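Local coordinates for Lmo0794 protein (PDB 3EW7) that is of unknown function but probably binds NAD(P) as a Rossmann-fold oxidoreductase-like protein of the atypical short-chain dehydrogenase type, at residues M1-I6 with V64-Y69; K78-L83 with Q134-E139; S149-S154 with E206-A211; A157-G162 with I185-Y190. The protein carries 3 engineered substitutions. All blocks are in the same frame, centred on the assembly; numbering follows the deposited sequence.

Contact 1 (M1-I6 with V64-Y69)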
loop_
_atom_site.group_PDB
_atom_site.type_symbol
_atom_site.label_atom_id
_atom_site.label_comp_id
_atom_site.label_asym_id
_atom_site.label_seq_id
_atom_site.Cartn_x
_atom_site.Cartn_y
_atom_site.Cartn_z
HETATM N N MSE A 1 -2.379 9.139 -14.021
HETATM C CA MSE A 1 -2.379 7.682 -13.705
HETATM C C MSE A 1 -3.287 7.424 -12.509
HETATM O O MSE A 1 -3.287 8.192 -11.549
HETATM C CB MSE A 1 -0.970 7.222 -13.373
HETATM C CG MSE A 1 -0.693 5.781 -13.713
HETATM SE SE MSE A 1 0.846 5.065 -12.773
HETATM C CE MSE A 1 -0.173 4.019 -11.529
ATOM N N LYS A 2 -4.056 6.340 -12.568
ATOM C CA LYS A 2 -4.979 5.995 -11.493
ATOM C C LYS A 2 -4.345 5.174 -10.375
ATOM O O LYS A 2 -3.980 4.017 -10.570
ATOM C CB LYS A 2 -6.184 5.255 -12.077
ATOM C CG LYS A 2 -7.379 6.155 -12.313
ATOM C CD LYS A 2 -8.267 5.644 -13.425
ATOM C CE LYS A 2 -9.501 6.527 -13.559
ATOM N NZ LYS A 2 -10.104 6.483 -14.924
ATOM N N ILE A 3 -4.235 5.780 -9.195
ATOM C CA ILE A 3 -3.638 5.130 -8.035
ATOM C C ILE A 3 -4.560 5.089 -6.816
ATOM O O ILE A 3 -4.975 6.126 -6.306
ATOM C CB ILE A 3 -2.336 5.843 -7.638
ATOM C CG1 ILE A 3 -1.348 5.791 -8.808
ATOM C CG2 ILE A 3 -1.732 5.183 -6.418
ATOM C CD1 ILE A 3 -0.074 6.604 -8.613
ATOM N N GLY A 4 -4.870 3.880 -6.355
ATOM C CA GLY A 4 -5.723 3.717 -5.187
ATOM C C GLY A 4 -4.892 3.398 -3.958
ATOM O O GLY A 4 -4.034 2.520 -4.001
ATOM N N ILE A 5 -5.137 4.102 -2.856
ATOM C CA ILE A 5 -4.368 3.868 -1.642
ATOM C C ILE A 5 -5.158 3.333 -0.450
ATOM O O ILE A 5 -6.009 4.018 0.118
ATOM C CB ILE A 5 -3.624 5.150 -1.184
ATOM C CG1 ILE A 5 -2.681 5.642 -2.283
ATOM C CG2 ILE A 5 -2.817 4.863 0.074
ATOM C CD1 ILE A 5 -3.132 6.926 -2.956
ATOM N N ILE A 6 -4.858 2.096 -0.074
ATOM C CA ILE A 6 -5.489 1.464 1.071
ATOM C C ILE A 6 -4.695 1.909 2.297
ATOM O O ILE A 6 -3.473 1.733 2.352
ATOM C CB ILE A 6 -5.423 -0.067 0.966
ATOM C CG1 ILE A 6 -6.220 -0.528 -0.258
ATOM C CG2 ILE A 6 -5.963 -0.703 2.236
ATOM C CD1 ILE A 6 -5.945 -1.959 -0.672
ATOM N N VAL A 64 -2.688 1.139 -10.205
ATOM C CA VAL A 64 -1.872 0.698 -9.084
ATOM C C VAL A 64 -2.643 0.771 -7.786
ATOM O O VAL A 64 -3.358 1.731 -7.532
ATOM C CB VAL A 64 -0.615 1.575 -8.905
ATOM C CG1 VAL A 64 0.053 1.257 -7.564
ATOM C CG2 VAL A 64 0.366 1.315 -10.035
ATOM N N VAL A 65 -2.490 -0.253 -6.964
ATOM C CA VAL A 65 -3.137 -0.275 -5.662
ATOM C C VAL A 65 -2.043 -0.379 -4.596
ATOM O O VAL A 65 -1.343 -1.396 -4.501
ATOM C CB VAL A 65 -4.107 -1.472 -5.525
ATOM C CG1 VAL A 65 -4.715 -1.495 -4.131
ATOM C CG2 VAL A 65 -5.206 -1.375 -6.566
ATOM N N VAL A 66 -1.879 0.688 -3.819
ATOM C CA VAL A 66 -0.887 0.706 -2.750
ATOM C C VAL A 66 -1.500 0.145 -1.484
ATOM O O VAL A 66 -2.448 0.708 -0.949
ATOM C CB VAL A 66 -0.390 2.130 -2.441
ATOM C CG1 VAL A 66 0.470 2.114 -1.179
ATOM C CG2 VAL A 66 0.422 2.660 -3.604
ATOM N N ASP A 67 -0.965 -0.974 -1.013
ATOM C CA ASP A 67 -1.474 -1.574 0.206
ATOM C C ASP A 67 -0.693 -1.016 1.387
ATOM O O ASP A 67 0.393 -1.504 1.725
ATOM C CB ASP A 67 -1.352 -3.106 0.164
ATOM C CG ASP A 67 -1.923 -3.773 1.418
ATOM O OD1 ASP A 67 -2.525 -3.061 2.254
ATOM O OD2 ASP A 67 -1.774 -5.007 1.565
ATOM N N ALA A 68 -1.236 0.037 1.984
ATOM C CA ALA A 68 -0.616 0.652 3.138
ATOM C C ALA A 68 -1.587 0.411 4.288
ATOM O O ALA A 68 -2.112 1.342 4.907
ATOM C CB ALA A 68 -0.422 2.120 2.899
ATOM N N TYR A 69 -1.837 -0.864 4.551
ATOM C CA TYR A 69 -2.746 -1.278 5.602
ATOM C C TYR A 69 -2.054 -1.243 6.953
ATOM O O TYR A 69 -0.851 -1.503 7.054
ATOM C CB TYR A 69 -3.222 -2.692 5.317
ATOM C CG TYR A 69 -4.261 -3.213 6.275
ATOM C CD1 TYR A 69 -5.579 -2.764 6.210
ATOM C CD2 TYR A 69 -3.945 -4.211 7.201
ATOM C CE1 TYR A 69 -6.562 -3.303 7.035
ATOM C CE2 TYR A 69 -4.918 -4.753 8.032
ATOM C CZ TYR A 69 -6.220 -4.298 7.939
ATOM O OH TYR A 69 -7.196 -4.852 8.728
#
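The Y69 ring meets I6 at its edge, where the I6 CG2 methyl lies near the ring plane, 4.5 Å from Y69 CD1; the H79 ring comes to Y69 in an edge-to-face pairing. The other flat group is the D67 carboxylate, whose OD1 lies 4.2 Å from that same I6 CG2 and takes a weak hydrogen bond from Y69 N; the methyl faces both the carboxylate oxygen and the ring edge, which lie to one side of it. I6 reaches over V65 with its other branch: CG1 stands anti to the carbonyl carbon (chi1 -63°), and the CD1 it carries lies 3.7 Å from V65 CG1. On the opposite face of the sheet I5 and V66 run side by side, I5 CG1 being 4.2 Å from V66 CB. I3 and V64 share that face, with helix 187-199 packed on them through I198. Between the side chains, two parallel strands pair in the register I3–V64 to I6–D67. Bonds alternate across the gap: V64 N to K2 O, G4 N to V64 O (2.9 Å), V66 N to G4 O (2.8 Å) and I6 N to V66 O (2.9 Å). A68 N then bonds to I6 O at 2.8 Å, prolonging the pairing just past the end of strand 64-67. V64, G4, V66 and I6 each give their N-H and their carbonyl to the pairing. These buried backbone groups thus satisfy one another, leaving I3, V64 and V66 to pack against helix 187-199, while D67 meets helix 79-90 on the other face.

Contact 2 (K78-L83 with Q134-E139)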
loop_
_atom_site.group_PDB
_atom_site.type_symbol
_atom_site.label_atom_id
_atom_site.label_comp_id
_atom_site.label_asym_id
_atom_site.label_seq_id
_atom_site.Cartn_x
_atom_site.Cartn_y
_atom_site.Cartn_z
ATOM N N LYS A 78 -4.171 -8.263 11.504
ATOM C CA LYS A 78 -4.769 -8.758 10.269
ATOM C C LYS A 78 -3.970 -8.532 8.987
ATOM O O LYS A 78 -4.531 -8.582 7.894
ATOM C CB LYS A 78 -6.158 -8.132 10.112
ATOM C CG LYS A 78 -7.135 -8.562 11.194
ATOM C CD LYS A 78 -8.504 -7.912 11.075
ATOM C CE LYS A 78 -8.483 -6.505 11.602
ATOM N NZ LYS A 78 -9.857 -5.959 11.733
ATOM N N HIS A 79 -2.668 -8.302 9.110
ATOM C CA HIS A 79 -1.841 -8.053 7.931
ATOM C C HIS A 79 -1.728 -9.215 6.955
ATOM O O HIS A 79 -2.060 -9.085 5.780
ATOM C CB HIS A 79 -0.439 -7.612 8.352
ATOM C CG HIS A 79 -0.331 -6.145 8.598
ATOM N ND1 HIS A 79 -0.179 -5.608 9.858
ATOM C CD2 HIS A 79 -0.392 -5.094 7.746
ATOM C CE1 HIS A 79 -0.149 -4.290 9.771
ATOM N NE2 HIS A 79 -0.276 -3.954 8.498
ATOM N N VAL A 80 -1.240 -10.344 7.442
ATOM C CA VAL A 80 -1.082 -11.525 6.613
ATOM C C VAL A 80 -2.424 -11.968 6.036
ATOM O O VAL A 80 -2.519 -12.380 4.880
ATOM C CB VAL A 80 -0.461 -12.679 7.438
ATOM C CG1 VAL A 80 -1.076 -12.688 8.839
ATOM C CG2 VAL A 80 -0.693 -14.020 6.734
ATOM N N THR A 81 -3.464 -11.858 6.844
ATOM C CA THR A 81 -4.787 -12.273 6.415
ATOM C C THR A 81 -5.425 -11.406 5.322
ATOM O O THR A 81 -5.986 -11.938 4.359
ATOM C CB THR A 81 -5.715 -12.397 7.649
ATOM O OG1 THR A 81 -5.769 -13.771 8.055
ATOM C CG2 THR A 81 -7.100 -11.927 7.343
ATOM N N SER A 82 -5.337 -10.087 5.469
ATOM C CA SER A 82 -5.905 -9.170 4.482
ATOM C C SER A 82 -5.162 -9.250 3.154
ATOM O O SER A 82 -5.760 -9.121 2.088
ATOM C CB SER A 82 -5.864 -7.731 5.004
ATOM O OG SER A 82 -4.564 -7.389 5.445
ATOM N N LEU A 83 -3.854 -9.452 3.212
ATOM C CA LEU A 83 -3.092 -9.552 1.985
ATOM C C LEU A 83 -3.522 -10.823 1.268
ATOM O O LEU A 83 -3.675 -10.836 0.045
ATOM C CB LEU A 83 -1.587 -9.586 2.271
ATOM C CG LEU A 83 -0.676 -9.750 1.042
ATOM C CD1 LEU A 83 -1.038 -8.714 -0.022
ATOM C CD2 LEU A 83 0.784 -9.613 1.458
ATOM N N GLN A 134 5.504 -9.806 8.177
ATOM C CA GLN A 134 6.031 -9.466 6.872
ATOM C C GLN A 134 6.571 -10.698 6.181
ATOM O O GLN A 134 6.271 -10.953 5.014
ATOM C CB GLN A 134 7.148 -8.438 6.998
ATOM C CG GLN A 134 7.538 -7.828 5.678
ATOM C CD GLN A 134 8.764 -6.967 5.778
ATOM O OE1 GLN A 134 9.872 -7.423 5.500
ATOM N NE2 GLN A 134 8.578 -5.711 6.185
ATOM N N ALA A 135 7.383 -11.455 6.911
ATOM C CA ALA A 135 7.983 -12.669 6.376
ATOM C C ALA A 135 6.888 -13.580 5.863
ATOM O O ALA A 135 7.034 -14.190 4.811
ATOM C CB ALA A 135 8.795 -13.372 7.450
ATOM N N LYS A 136 5.790 -13.667 6.607
ATOM C CA LYS A 136 4.664 -14.494 6.205
ATOM C C LYS A 136 4.076 -14.019 4.881
ATOM O O LYS A 136 3.887 -14.814 3.955
ATOM C CB LYS A 136 3.586 -14.472 7.281
ATOM C CG LYS A 136 3.666 -15.635 8.236
ATOM C CD LYS A 136 2.639 -16.700 7.888
ATOM C CE LYS A 136 3.007 -18.047 8.504
ATOM N NZ LYS A 136 4.112 -18.738 7.759
ATOM N N GLN A 137 3.780 -12.724 4.799
ATOM C CA GLN A 137 3.222 -12.145 3.584
ATOM C C GLN A 137 4.129 -12.495 2.414
ATOM O O GLN A 137 3.665 -12.930 1.358
ATOM C CB GLN A 137 3.115 -10.628 3.719
ATOM C CG GLN A 137 2.213 -10.167 4.853
ATOM C CD GLN A 137 2.178 -8.659 4.993
ATOM O OE1 GLN A 137 3.218 -8.008 5.076
ATOM N NE2 GLN A 137 0.980 -8.095 5.023
ATOM N N LEU A 138 5.430 -12.316 2.619
ATOM C CA LEU A 138 6.430 -12.605 1.596
ATOM C C LEU A 138 6.446 -14.081 1.185
ATOM O O LEU A 138 6.639 -14.401 0.016
ATOM C CB LEU A 138 7.816 -12.172 2.101
ATOM C CG LEU A 138 8.475 -10.939 1.462
ATOM C CD1 LEU A 138 7.464 -9.826 1.270
ATOM C CD2 LEU A 138 9.643 -10.474 2.331
ATOM N N GLU A 139 6.242 -14.977 2.146
ATOM C CA GLU A 139 6.222 -16.404 1.859
ATOM C C GLU A 139 4.996 -16.689 1.022
ATOM O O GLU A 139 5.043 -17.503 0.097
ATOM C CB GLU A 139 6.145 -17.222 3.145
ATOM C CG GLU A 139 7.483 -17.526 3.800
ATOM C CD GLU A 139 7.366 -17.724 5.320
ATOM O OE1 GLU A 139 6.337 -18.289 5.773
ATOM O OE2 GLU A 139 8.303 -17.321 6.055
#
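Q137 lays its aliphatic stem across the end of L83, the two side chains crossing at about a right angle, with L83 CD2 3.4 Å from Q137 CB and 3.7 Å from Q137 CG. The glutamine chain is extended beyond CG (chi2 178°), which carries its amide through to the far helix. There NE2 gives a weak hydrogen bond to H79 O, 3.3 Å away with an N-H...O angle of 146°. H79 O also accepts the helical bond from L83 N, so this carbonyl has two donors. The other end of the amide is used as well, since Q137 OE1 is bonded to Y152 OH; partners at both ends should fix the rotation of the amide. V80 also packs on the glutamine, its CA 4.0 Å from Q137 CG, while V80 CG2 touches K136 CB at 4.3 Å. The K136 chain then turns off along its own helix to a salt bridge, NZ to E139 OE1. H79 meets the amide with its CB, and the amide nitrogen lies obliquely to its ring, whose NE2 bonds to Y69 O. The helix segments run in the same direction, axes 9.1 Å apart and inclined at 24°. Helix 131-142 rests on strand 150-154 through Q134 and L138, and helix 79-90 packs on strand 64-67 by L83 touching D67, so the two are neighbouring helices on one side of the parallel sheet.

Contact 3 (S149-S154 with E206-A211). Engineered in segment 206-211: H207 (natural residue Arg).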
loop_
_atom_site.group_PDB
_atom_site.type_symbol
_atom_site.label_atom_id
_atom_site.label_comp_id
_atom_site.label_asym_id
_atom_site.label_seq_id
_atom_site.Cartn_x
_atom_site.Cartn_y
_atom_site.Cartn_z
ATOM N N SER A 149 0.540 -9.265 -10.662
ATOM C CA SER A 149 1.498 -8.182 -10.560
ATOM C C SER A 149 1.593 -7.576 -9.158
ATOM O O SER A 149 0.652 -6.937 -8.679
ATOM C CB SER A 149 1.141 -7.104 -11.575
ATOM O OG SER A 149 2.187 -6.163 -11.664
ATOM N N TRP A 150 2.741 -7.757 -8.509
ATOM C CA TRP A 150 2.933 -7.228 -7.161
ATOM C C TRP A 150 4.355 -6.744 -6.886
ATOM O O TRP A 150 5.296 -7.076 -7.611
ATOM C CB TRP A 150 2.603 -8.304 -6.133
ATOM C CG TRP A 150 3.542 -9.461 -6.218
ATOM C CD1 TRP A 150 3.481 -10.504 -7.087
ATOM C CD2 TRP A 150 4.727 -9.657 -5.440
ATOM N NE1 TRP A 150 4.555 -11.342 -6.903
ATOM C CE2 TRP A 150 5.340 -10.840 -5.898
ATOM C CE3 TRP A 150 5.336 -8.940 -4.399
ATOM C CZ2 TRP A 150 6.530 -11.329 -5.352
ATOM C CZ3 TRP A 150 6.521 -9.427 -3.857
ATOM C CH2 TRP A 150 7.103 -10.612 -4.338
ATOM N N THR A 151 4.493 -5.957 -5.823
ATOM C CA THR A 151 5.790 -5.456 -5.376
ATOM C C THR A 151 5.710 -5.157 -3.890
ATOM O O THR A 151 4.762 -4.531 -3.421
ATOM C CB THR A 151 6.226 -4.157 -6.083
ATOM O OG1 THR A 151 6.437 -4.400 -7.476
ATOM C CG2 THR A 151 7.523 -3.654 -5.479
ATOM N N TYR A 152 6.705 -5.620 -3.145
ATOM C CA TYR A 152 6.736 -5.369 -1.716
ATOM C C TYR A 152 7.887 -4.400 -1.468
ATOM O O TYR A 152 9.031 -4.677 -1.836
ATOM C CB TYR A 152 6.972 -6.660 -0.942
ATOM C CG TYR A 152 6.558 -6.574 0.514
ATOM C CD1 TYR A 152 5.327 -7.075 0.937
ATOM C CD2 TYR A 152 7.382 -5.954 1.462
ATOM C CE1 TYR A 152 4.927 -6.959 2.257
ATOM C CE2 TYR A 152 6.988 -5.830 2.788
ATOM C CZ TYR A 152 5.758 -6.335 3.180
ATOM O OH TYR A 152 5.351 -6.214 4.485
ATOM N N ILE A 153 7.578 -3.263 -0.851
ATOM C CA ILE A 153 8.595 -2.254 -0.572
ATOM C C ILE A 153 8.886 -2.043 0.920
ATOM O O ILE A 153 7.969 -1.914 1.738
ATOM C CB ILE A 153 8.211 -0.892 -1.217
ATOM C CG1 ILE A 153 9.360 0.102 -1.055
ATOM C CG2 ILE A 153 6.938 -0.347 -0.589
ATOM C CD1 ILE A 153 9.112 1.418 -1.754
ATOM N N SER A 154 10.176 -2.028 1.249
ATOM C CA SER A 154 10.650 -1.820 2.612
ATOM C C SER A 154 11.500 -0.557 2.653
ATOM O O SER A 154 12.194 -0.230 1.693
ATOM C CB SER A 154 11.489 -3.009 3.084
ATOM O OG SER A 154 10.681 -4.152 3.298
ATOM N N GLU A 206 8.685 -8.497 -7.077
ATOM C CA GLU A 206 9.717 -8.851 -6.112
ATOM C C GLU A 206 9.699 -7.886 -4.930
ATOM O O GLU A 206 9.091 -6.812 -4.991
ATOM C CB GLU A 206 11.106 -8.863 -6.760
ATOM C CG GLU A 206 11.585 -7.534 -7.328
ATOM C CD GLU A 206 13.011 -7.613 -7.878
ATOM O OE1 GLU A 206 13.328 -8.607 -8.565
ATOM O OE2 GLU A 206 13.816 -6.678 -7.633
ATOM N N HIS A 207 10.336 -8.303 -3.843
ATOM C CA HIS A 207 10.432 -7.486 -2.645
ATOM C C HIS A 207 11.738 -6.727 -2.775
ATOM O O HIS A 207 12.666 -7.210 -3.418
ATOM C CB HIS A 207 10.484 -8.374 -1.403
ATOM C CG HIS A 207 10.889 -7.649 -0.159
ATOM N ND1 HIS A 207 11.696 -8.215 0.803
ATOM C CD2 HIS A 207 10.619 -6.394 0.273
ATOM C CE1 HIS A 207 11.910 -7.341 1.770
ATOM N NE2 HIS A 207 11.267 -6.227 1.471
ATOM N N PHE A 208 11.809 -5.535 -2.196
ATOM C CA PHE A 208 13.042 -4.760 -2.234
ATOM C C PHE A 208 13.026 -3.658 -1.185
ATOM O O PHE A 208 11.975 -3.107 -0.854
ATOM C CB PHE A 208 13.280 -4.176 -3.635
ATOM C CG PHE A 208 12.623 -2.858 -3.864
ATOM C CD1 PHE A 208 13.374 -1.687 -3.859
ATOM C CD2 PHE A 208 11.258 -2.785 -4.098
ATOM C CE1 PHE A 208 12.773 -0.452 -4.088
ATOM C CE2 PHE A 208 10.641 -1.561 -4.327
ATOM C CZ PHE A 208 11.402 -0.389 -4.323
ATOM N N THR A 209 14.206 -3.361 -0.657
ATOM C CA THR A 209 14.363 -2.348 0.371
ATOM C C THR A 209 14.914 -1.102 -0.293
ATOM O O THR A 209 15.753 -1.199 -1.177
ATOM C CB THR A 209 15.367 -2.802 1.456
ATOM O OG1 THR A 209 15.070 -4.144 1.866
ATOM C CG2 THR A 209 15.283 -1.898 2.658
ATOM N N VAL A 210 14.443 0.067 0.124
ATOM C CA VAL A 210 14.936 1.310 -0.458
ATOM C C VAL A 210 16.439 1.442 -0.196
ATOM O O VAL A 210 16.942 0.959 0.819
ATOM C CB VAL A 210 14.189 2.510 0.117
ATOM C CG1 VAL A 210 14.648 3.778 -0.562
ATOM C CG2 VAL A 210 12.694 2.312 -0.088
ATOM N N ALA A 211 17.151 2.106 -1.104
ATOM C CA ALA A 211 18.608 2.229 -0.994
ATOM C C ALA A 211 19.214 3.569 -0.563
ATOM O O ALA A 211 18.817 4.168 0.448
ATOM C CB ALA A 211 19.242 1.791 -2.318
#
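H207, an engineered residue (arginine in the natural protein), has CG anti to its backbone N (chi1 167°), which lays its imidazole along strand 150-154 between Y152 and S154. F208 takes the other choice, CG held between backbone N and carbonyl carbon (chi1 87°), and its ring leans back beside I153. At the imidazole edge, NE2 and S154 OG are hydrogen-bonded at 2.8 Å, either being able to donate, while CD2 approaches Y152 O. The tyrosine turns its own edge to the face of this imidazole in an offset edge-to-face pair, centroids 5.3 Å apart and planes at 87°, its hydroxyl being held by Q137. On the opposite face of the sheet F208 and I153 lie side by side, F208 CZ 3.9 Å from I153 CG1, and T151 CG2 sits at the phenyl edge, 3.9 Å from F208 CE2. H203 stacks on the F208 ring, and E197 of helix 187-199 touches F208 as well. W150 lies against E206, whose N sits over one face of the indole. The backbones run parallel, joined by Y152 N to E206 O, F208 N to Y152 O (2.9 Å), S154 N to F208 O (3.0 Å) and V210 N to S154 O (2.8 Å). Strand 207-209 is the outermost of the chain's sheet on this side, reached from strand 150-154 through helix 187-199: a beta-alpha-beta crossover that adds the last strand at the edge of the open, parallel Rossmann-like sheet.

Contact 4 (A157-G162 with I185-Y190)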
loop_
_atom_site.group_PDB
_atom_site.type_symbol
_atom_site.label_atom_id
_atom_site.label_comp_id
_atom_site.label_asym_id
_atom_site.label_seq_id
_atom_site.Cartn_x
_atom_site.Cartn_y
_atom_site.Cartn_z
ATOM N N ALA A 157 15.910 2.853 6.548
ATOM C CA ALA A 157 16.340 2.893 7.946
ATOM C C ALA A 157 15.337 2.847 9.115
ATOM O O ALA A 157 15.211 1.823 9.780
ATOM C CB ALA A 157 17.266 4.089 8.137
HETATM N N MSE A 158 14.677 3.976 9.382
HETATM C CA MSE A 158 13.707 4.066 10.485
HETATM C C MSE A 158 13.034 5.437 10.562
HETATM O O MSE A 158 13.683 6.476 10.382
HETATM C CB MSE A 158 14.395 3.798 11.829
HETATM C CG MSE A 158 13.440 3.672 13.023
HETATM SE SE MSE A 158 12.574 1.915 13.135
HETATM C CE MSE A 158 13.838 1.085 14.391
ATOM N N PHE A 159 11.735 5.438 10.850
ATOM C CA PHE A 159 10.995 6.686 10.995
ATOM C C PHE A 159 10.642 6.921 12.455
ATOM O O PHE A 159 10.425 5.975 13.222
ATOM C CB PHE A 159 9.664 6.688 10.212
ATOM C CG PHE A 159 9.423 5.466 9.365
ATOM C CD1 PHE A 159 9.852 5.426 8.042
ATOM C CD2 PHE A 159 8.716 4.377 9.871
ATOM C CE1 PHE A 159 9.572 4.327 7.233
ATOM C CE2 PHE A 159 8.434 3.270 9.069
ATOM C CZ PHE A 159 8.861 3.249 7.748
ATOM N N GLU A 160 10.606 8.192 12.831
ATOM C CA GLU A 160 10.200 8.587 14.173
ATOM C C GLU A 160 9.286 9.782 13.946
ATOM O O GLU A 160 9.659 10.736 13.253
ATOM C CB GLU A 160 11.391 8.966 15.061
ATOM C CG GLU A 160 12.056 7.760 15.730
ATOM C CD GLU A 160 12.665 8.104 17.078
ATOM O OE1 GLU A 160 13.229 9.215 17.197
ATOM O OE2 GLU A 160 12.589 7.268 18.012
ATOM N N PRO A 161 8.062 9.729 14.503
ATOM C CA PRO A 161 7.037 10.776 14.389
ATOM C C PRO A 161 7.579 12.210 14.446
ATOM O O PRO A 161 8.247 12.601 15.412
ATOM C CB PRO A 161 6.090 10.451 15.543
ATOM C CG PRO A 161 6.161 8.944 15.600
ATOM C CD PRO A 161 7.644 8.689 15.465
ATOM N N GLY A 162 7.289 12.986 13.401
ATOM C CA GLY A 162 7.751 14.363 13.341
ATOM C C GLY A 162 6.641 15.370 13.574
ATOM O O GLY A 162 5.697 15.470 12.784
ATOM N N ILE A 185 15.736 8.030 8.176
ATOM C CA ILE A 185 14.654 8.301 7.226
ATOM C C ILE A 185 13.293 8.952 7.558
ATOM O O ILE A 185 12.607 8.581 8.514
ATOM C CB ILE A 185 14.414 6.983 6.433
ATOM C CG1 ILE A 185 15.056 7.107 5.047
ATOM C CG2 ILE A 185 12.937 6.605 6.420
ATOM C CD1 ILE A 185 14.323 8.018 4.086
ATOM N N SER A 186 12.917 9.914 6.713
ATOM C CA SER A 186 11.657 10.642 6.827
ATOM C C SER A 186 10.567 9.876 6.078
ATOM O O SER A 186 10.841 9.233 5.072
ATOM C CB SER A 186 11.809 12.039 6.215
ATOM O OG SER A 186 10.566 12.713 6.150
HETATM N N MSE A 187 9.334 9.947 6.566
HETATM C CA MSE A 187 8.232 9.247 5.921
HETATM C C MSE A 187 8.002 9.792 4.515
HETATM O O MSE A 187 7.693 9.045 3.589
HETATM C CB MSE A 187 6.954 9.390 6.754
HETATM C CG MSE A 187 5.804 8.482 6.316
HETATM SE SE MSE A 187 6.207 6.563 6.327
HETATM C CE MSE A 187 6.244 6.223 8.235
ATOM N N GLU A 188 8.157 11.100 4.359
ATOM C CA GLU A 188 7.958 11.719 3.061
ATOM C C GLU A 188 9.018 11.260 2.063
ATOM O O GLU A 188 8.772 11.252 0.858
ATOM C CB GLU A 188 7.938 13.255 3.179
ATOM C CG GLU A 188 8.536 13.826 4.464
ATOM C CD GLU A 188 7.638 13.644 5.693
ATOM O OE1 GLU A 188 8.123 13.130 6.732
ATOM O OE2 GLU A 188 6.448 14.030 5.623
ATOM N N ASP A 189 10.192 10.868 2.552
ATOM C CA ASP A 189 11.236 10.386 1.650
ATOM C C ASP A 189 10.805 9.021 1.132
ATOM O O ASP A 189 11.004 8.698 -0.041
ATOM C CB ASP A 189 12.585 10.240 2.365
ATOM C CG ASP A 189 13.193 11.573 2.765
ATOM O OD1 ASP A 189 13.139 12.535 1.958
ATOM O OD2 ASP A 189 13.746 11.651 3.884
ATOM N N TYR A 190 10.207 8.234 2.024
ATOM C CA TYR A 190 9.731 6.898 1.711
ATOM C C TYR A 190 8.631 7.001 0.663
ATOM O O TYR A 190 8.552 6.175 -0.249
ATOM C CB TYR A 190 9.215 6.225 2.992
ATOM C CG TYR A 190 8.956 4.732 2.884
ATOM C CD1 TYR A 190 9.899 3.878 2.306
ATOM C CD2 TYR A 190 7.770 4.174 3.364
ATOM C CE1 TYR A 190 9.662 2.503 2.202
ATOM C CE2 TYR A 190 7.528 2.805 3.269
ATOM C CZ TYR A 190 8.476 1.976 2.685
ATOM O OH TYR A 190 8.228 0.631 2.572
#
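I185 and M158 are joined by a single weak backbone hydrogen bond, I185 N to M158 O at 3.4 Å, and just beyond it F159 CA makes a CH...O contact to I185 O at 3.5 Å. The side chains carry most of the contact. M187, a selenomethionine, bends at chi2 and chi3 (58° and 72°), bringing its CE methyl over the centre of the F159 ring, 3.5 Å from the centroid and close to the ring normal. The selenium follows over the same face, 4.3 Å from the centroid, so a CH-pi and a Met-aromatic contact combine on one ring. I185 runs alongside F159, pointing the same way, with its CG2 branch 3.7 Å from F159 CD1. Y190 comes to the ring obliquely, Y190 CD2 lying 4.3 Å from F159 CE1. Beside this group, A157 CB packs on I185 CB at 4.4 Å. Helix 11-22 adds R11, which touches both F159 and M187. At the start of helix 187-199, S186 N makes a weak bond to D189 OD2, one half of a capping box whose other half, E188 N to S186 OG, is doubtful. The Met-aromatic contact thus joins the loop after strand 150-154 to the N-terminal end of helix 187-199, at the C-terminal end of the parallel strands, the side on which Rossmann-fold proteins hold their cofactor.

From the N terminus, contact 1 comes first, pairing strand 2-6 with strand 64-67 at the sheet's centre across 57 intervening residues of helices and strands. Contact 2 follows in series, spanning 50 residues to join helices 79-90 and 131-142 on one side; contacts 1 and 2 touch through Y69 and H79. Contact 3, again in series, spans 51 residues from strand 150-154 to the edge strand 207-209, and meets contact 2 through Y152 and Q137. Contact 4 closes a 22-residue excursion within the span of contact 3, and its Y190 packs on I153 and V210. Together they tie central strands, one edge strand and flanking helices into one domain.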